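Local coordinates for protein dTDP-4-amino-4,6-dideoxyglucose formyltransferase (Shewanella sp. FDAARGOS_354, PDB 6V2T) that probably transfers a formyl group from a folate cofactor to the 4-amino group of dTDP-4-amino-4,6-dideoxyglucose, probably in the making of lipopolysaccharide O-antigen, at residues B[92-97]-B[111-116]. Sequence-based numbering, arbitrary orientation.
With FOL (folic acid), chain H.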
loop_
_atom_site.group_PDB
_atom_site.type_symbol
_atom_site.label_atom_id
_atom_site.label_comp_id
_atom_site.label_asym_id
_atom_site.label_seq_id
_atom_site.Cartn_x
_atom_site.Cartn_y
_atom_site.Cartn_z
ATOM N N TYR B 92 -17.273 17.991 -38.770
ATOM C CA TYR B 92 -15.858 18.000 -38.335
ATOM C C TYR B 92 -14.917 17.539 -39.453
ATOM O O TYR B 92 -15.197 16.603 -40.188
ATOM C CB TYR B 92 -15.706 17.176 -37.056
ATOM C CG TYR B 92 -16.387 17.813 -35.876
ATOM C CD1 TYR B 92 -15.782 18.848 -35.188
ATOM C CD2 TYR B 92 -17.641 17.390 -35.465
ATOM C CE1 TYR B 92 -16.403 19.443 -34.100
ATOM C CE2 TYR B 92 -18.277 17.973 -34.374
ATOM C CZ TYR B 92 -17.657 19.009 -33.701
ATOM O OH TYR B 92 -18.268 19.598 -32.635
ATOM N N GLU B 93 -13.762 18.175 -39.526
ATOM C CA GLU B 93 -12.685 17.758 -40.466
ATOM C C GLU B 93 -11.798 16.691 -39.805
ATOM O O GLU B 93 -11.092 15.944 -40.541
ATOM C CB GLU B 93 -11.865 18.977 -40.877
ATOM C CG GLU B 93 -12.568 19.830 -41.910
ATOM C CD GLU B 93 -13.823 20.549 -41.431
ATOM O OE1 GLU B 93 -13.783 21.208 -40.356
ATOM O OE2 GLU B 93 -14.821 20.446 -42.129
ATOM N N LEU B 94 -11.746 16.678 -38.479
ATOM C CA LEU B 94 -10.856 15.772 -37.702
ATOM C C LEU B 94 -11.517 15.395 -36.381
ATOM O O LEU B 94 -12.006 16.298 -35.707
ATOM C CB LEU B 94 -9.532 16.483 -37.445
ATOM C CG LEU B 94 -8.582 15.763 -36.487
ATOM C CD1 LEU B 94 -8.119 14.426 -37.098
ATOM C CD2 LEU B 94 -7.381 16.633 -36.139
ATOM N N VAL B 95 -11.424 14.126 -35.981
ATOM C CA VAL B 95 -11.808 13.675 -34.618
ATOM C C VAL B 95 -10.566 13.118 -33.932
ATOM O O VAL B 95 -9.878 12.288 -34.564
ATOM C CB VAL B 95 -12.951 12.646 -34.632
ATOM C CG1 VAL B 95 -13.367 12.275 -33.215
ATOM C CG2 VAL B 95 -14.134 13.150 -35.420
ATOM N N VAL B 96 -10.326 13.555 -32.691
ATOM C CA VAL B 96 -9.243 13.050 -31.801
ATOM C C VAL B 96 -9.879 12.348 -30.597
ATOM O O VAL B 96 -10.610 12.978 -29.812
ATOM C CB VAL B 96 -8.254 14.148 -31.378
ATOM C CG1 VAL B 96 -7.207 13.587 -30.439
ATOM C CG2 VAL B 96 -7.597 14.814 -32.577
ATOM N N SER B 97 -9.613 11.050 -30.485
ATOM C CA SER B 97 -9.954 10.241 -29.306
ATOM C C SER B 97 -8.841 10.425 -28.286
ATOM O O SER B 97 -7.701 10.036 -28.576
ATOM C CB SER B 97 -10.103 8.793 -29.662
ATOM O OG SER B 97 -9.989 8.034 -28.485
ATOM N N ASN B 111 -14.844 7.360 -42.778
ATOM C CA ASN B 111 -15.394 8.574 -43.439
ATOM C C ASN B 111 -14.808 9.878 -42.893
ATOM O O ASN B 111 -15.131 10.909 -43.495
ATOM C CB ASN B 111 -16.926 8.639 -43.324
ATOM C CG ASN B 111 -17.575 7.579 -44.189
ATOM O OD1 ASN B 111 -17.367 7.554 -45.395
ATOM N ND2 ASN B 111 -18.268 6.640 -43.567
ATOM N N VAL B 112 -14.101 9.852 -41.769
ATOM C CA VAL B 112 -13.515 11.064 -41.130
ATOM C C VAL B 112 -12.109 10.712 -40.655
ATOM O O VAL B 112 -11.923 9.602 -40.133
ATOM C CB VAL B 112 -14.379 11.590 -39.967
ATOM C CG1 VAL B 112 -13.885 12.948 -39.498
ATOM C CG2 VAL B 112 -15.831 11.666 -40.352
ATOM N N ARG B 113 -11.144 11.601 -40.847
ATOM C CA ARG B 113 -9.794 11.422 -40.256
ATOM C C ARG B 113 -9.972 11.318 -38.724
ATOM O O ARG B 113 -10.386 12.313 -38.087
ATOM C CB ARG B 113 -8.850 12.548 -40.693
ATOM C CG ARG B 113 -7.380 12.267 -40.374
ATOM C CD ARG B 113 -6.470 13.171 -41.183
ATOM N NE ARG B 113 -6.740 14.579 -40.878
ATOM C CZ ARG B 113 -5.984 15.341 -40.081
ATOM N NH1 ARG B 113 -6.324 16.598 -39.848
ATOM N NH2 ARG B 113 -4.877 14.872 -39.544
ATOM N N CYS B 114 -9.750 10.131 -38.143
ATOM C CA CYS B 114 -9.843 9.908 -36.674
ATOM C C CYS B 114 -8.461 9.537 -36.134
ATOM O O CYS B 114 -7.807 8.669 -36.730
ATOM C CB CYS B 114 -10.882 8.846 -36.356
ATOM S SG CYS B 114 -12.565 9.333 -36.820
ATOM N N ILE B 115 -8.030 10.187 -35.049
ATOM C CA ILE B 115 -6.705 9.972 -34.409
ATOM C C ILE B 115 -6.903 9.677 -32.924
ATOM O O ILE B 115 -7.615 10.444 -32.241
ATOM C CB ILE B 115 -5.786 11.186 -34.655
ATOM C CG1 ILE B 115 -5.505 11.354 -36.148
ATOM C CG2 ILE B 115 -4.520 11.050 -33.831
ATOM C CD1 ILE B 115 -4.621 12.555 -36.546
ATOM N N ASN B 116 -6.242 8.627 -32.434
ATOM C CA ASN B 116 -6.348 8.138 -31.039
ATOM C C ASN B 116 -5.064 8.476 -30.296
ATOM O O ASN B 116 -3.926 8.335 -30.861
ATOM C CB ASN B 116 -6.673 6.641 -30.964
ATOM C CG ASN B 116 -6.862 6.110 -29.550
ATOM O OD1 ASN B 116 -6.220 5.142 -29.153
ATOM N ND2 ASN B 116 -7.744 6.697 -28.773
HETATM N N1 FOL H . -12.199 3.013 -31.900
HETATM C C2 FOL H . -11.694 2.386 -32.975
HETATM N NA2 FOL H . -12.507 1.988 -33.948
HETATM N N3 FOL H . -10.348 2.188 -33.110
HETATM C C4 FOL H . -9.512 2.563 -32.129
HETATM O O4 FOL H . -8.291 2.337 -32.343
HETATM C C4A FOL H . -10.017 3.213 -31.008
HETATM N N5 FOL H . -9.252 3.589 -29.982
HETATM C C6 FOL H . -9.789 3.914 -28.656
HETATM C C7 FOL H . -11.130 4.641 -28.867
HETATM N N8 FOL H . -11.958 4.027 -29.869
HETATM C C8A FOL H . -11.398 3.422 -30.928
HETATM C C9 FOL H . -9.720 2.702 -27.652
HETATM N N10 FOL H . -10.828 2.684 -26.694
HETATM C C11 FOL H . -13.006 -0.656 -25.347
HETATM C C12 FOL H . -13.325 0.643 -24.946
HETATM C C13 FOL H . -12.577 1.736 -25.395
HETATM C C14 FOL H . -11.519 1.576 -26.266
HETATM C C15 FOL H . -11.221 0.284 -26.686
HETATM C C16 FOL H . -11.951 -0.818 -26.235
HETATM C C FOL H . -13.830 -1.835 -24.885
HETATM O O FOL H . -14.948 -1.583 -24.493
HETATM N N FOL H . -13.424 -3.104 -24.970
HETATM O O HOH W 1 -11.872 13.905 -42.456
#
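Val95 and Ile115 carry the backbone pairing between segments 92-97 and 111-116, which run parallel on strands 94-98 and 113-118. Val95 uses both its polar atoms across the gap: its N donates to Arg113 O at 3.0 Å, almost straight at 172°, and its O accepts from Ile115 N at 2.8 Å. Ile115 O then takes Ser97 N at 2.7 Å, and Val96 CA also approaches this oxygen. The backbone of Leu94 and Val96 turns the other way and bonds to strand 24-30. Next to Leu94, a water bridges the segments, donating to Glu93 O and accepting from Arg113 N.

On the face carrying Leu94, Arg113 and Ile115, Leu94 CD1 sits 3.8 Å above the centre of the guanidinium of Arg113 and also meets Ile115 CD1. The bend at chi3 (60°) brings the arginine's end back over this methyl. The guanidinium is satisfied elsewhere: NH1 by Val194 O, NH2 by Leu193 O and Tyr198 OH. On the other face Val95 CG2 touches Val112 CG1 at 4.1 Å, and Cys114 SG lies against Val95 CB; the two valines also pack on helix 82-91 (Ile88 and Val89), and Val95 on Phe104.

At the C-terminal end Asn116 and Ser97 border the folate. Asn116 extends its amide with CG anti to the backbone N (chi1 -177°), and ND2 reaches Ser97 OG at 2.6 Å and Ser97 O, both bent, weak bonds. Its OD1 is held by His146 NE2, and together these contacts should fix the amide's rotation. Folic acid C6 lies 3.5 Å from Asn116 ND2, but its hydrogen bonds come from Asp153, Phe104, Asn149 and Cys100. Two adjacent strands of a Rossmann-like beta-alpha-beta unit thus end at the folate pocket, as in other formyltransferases.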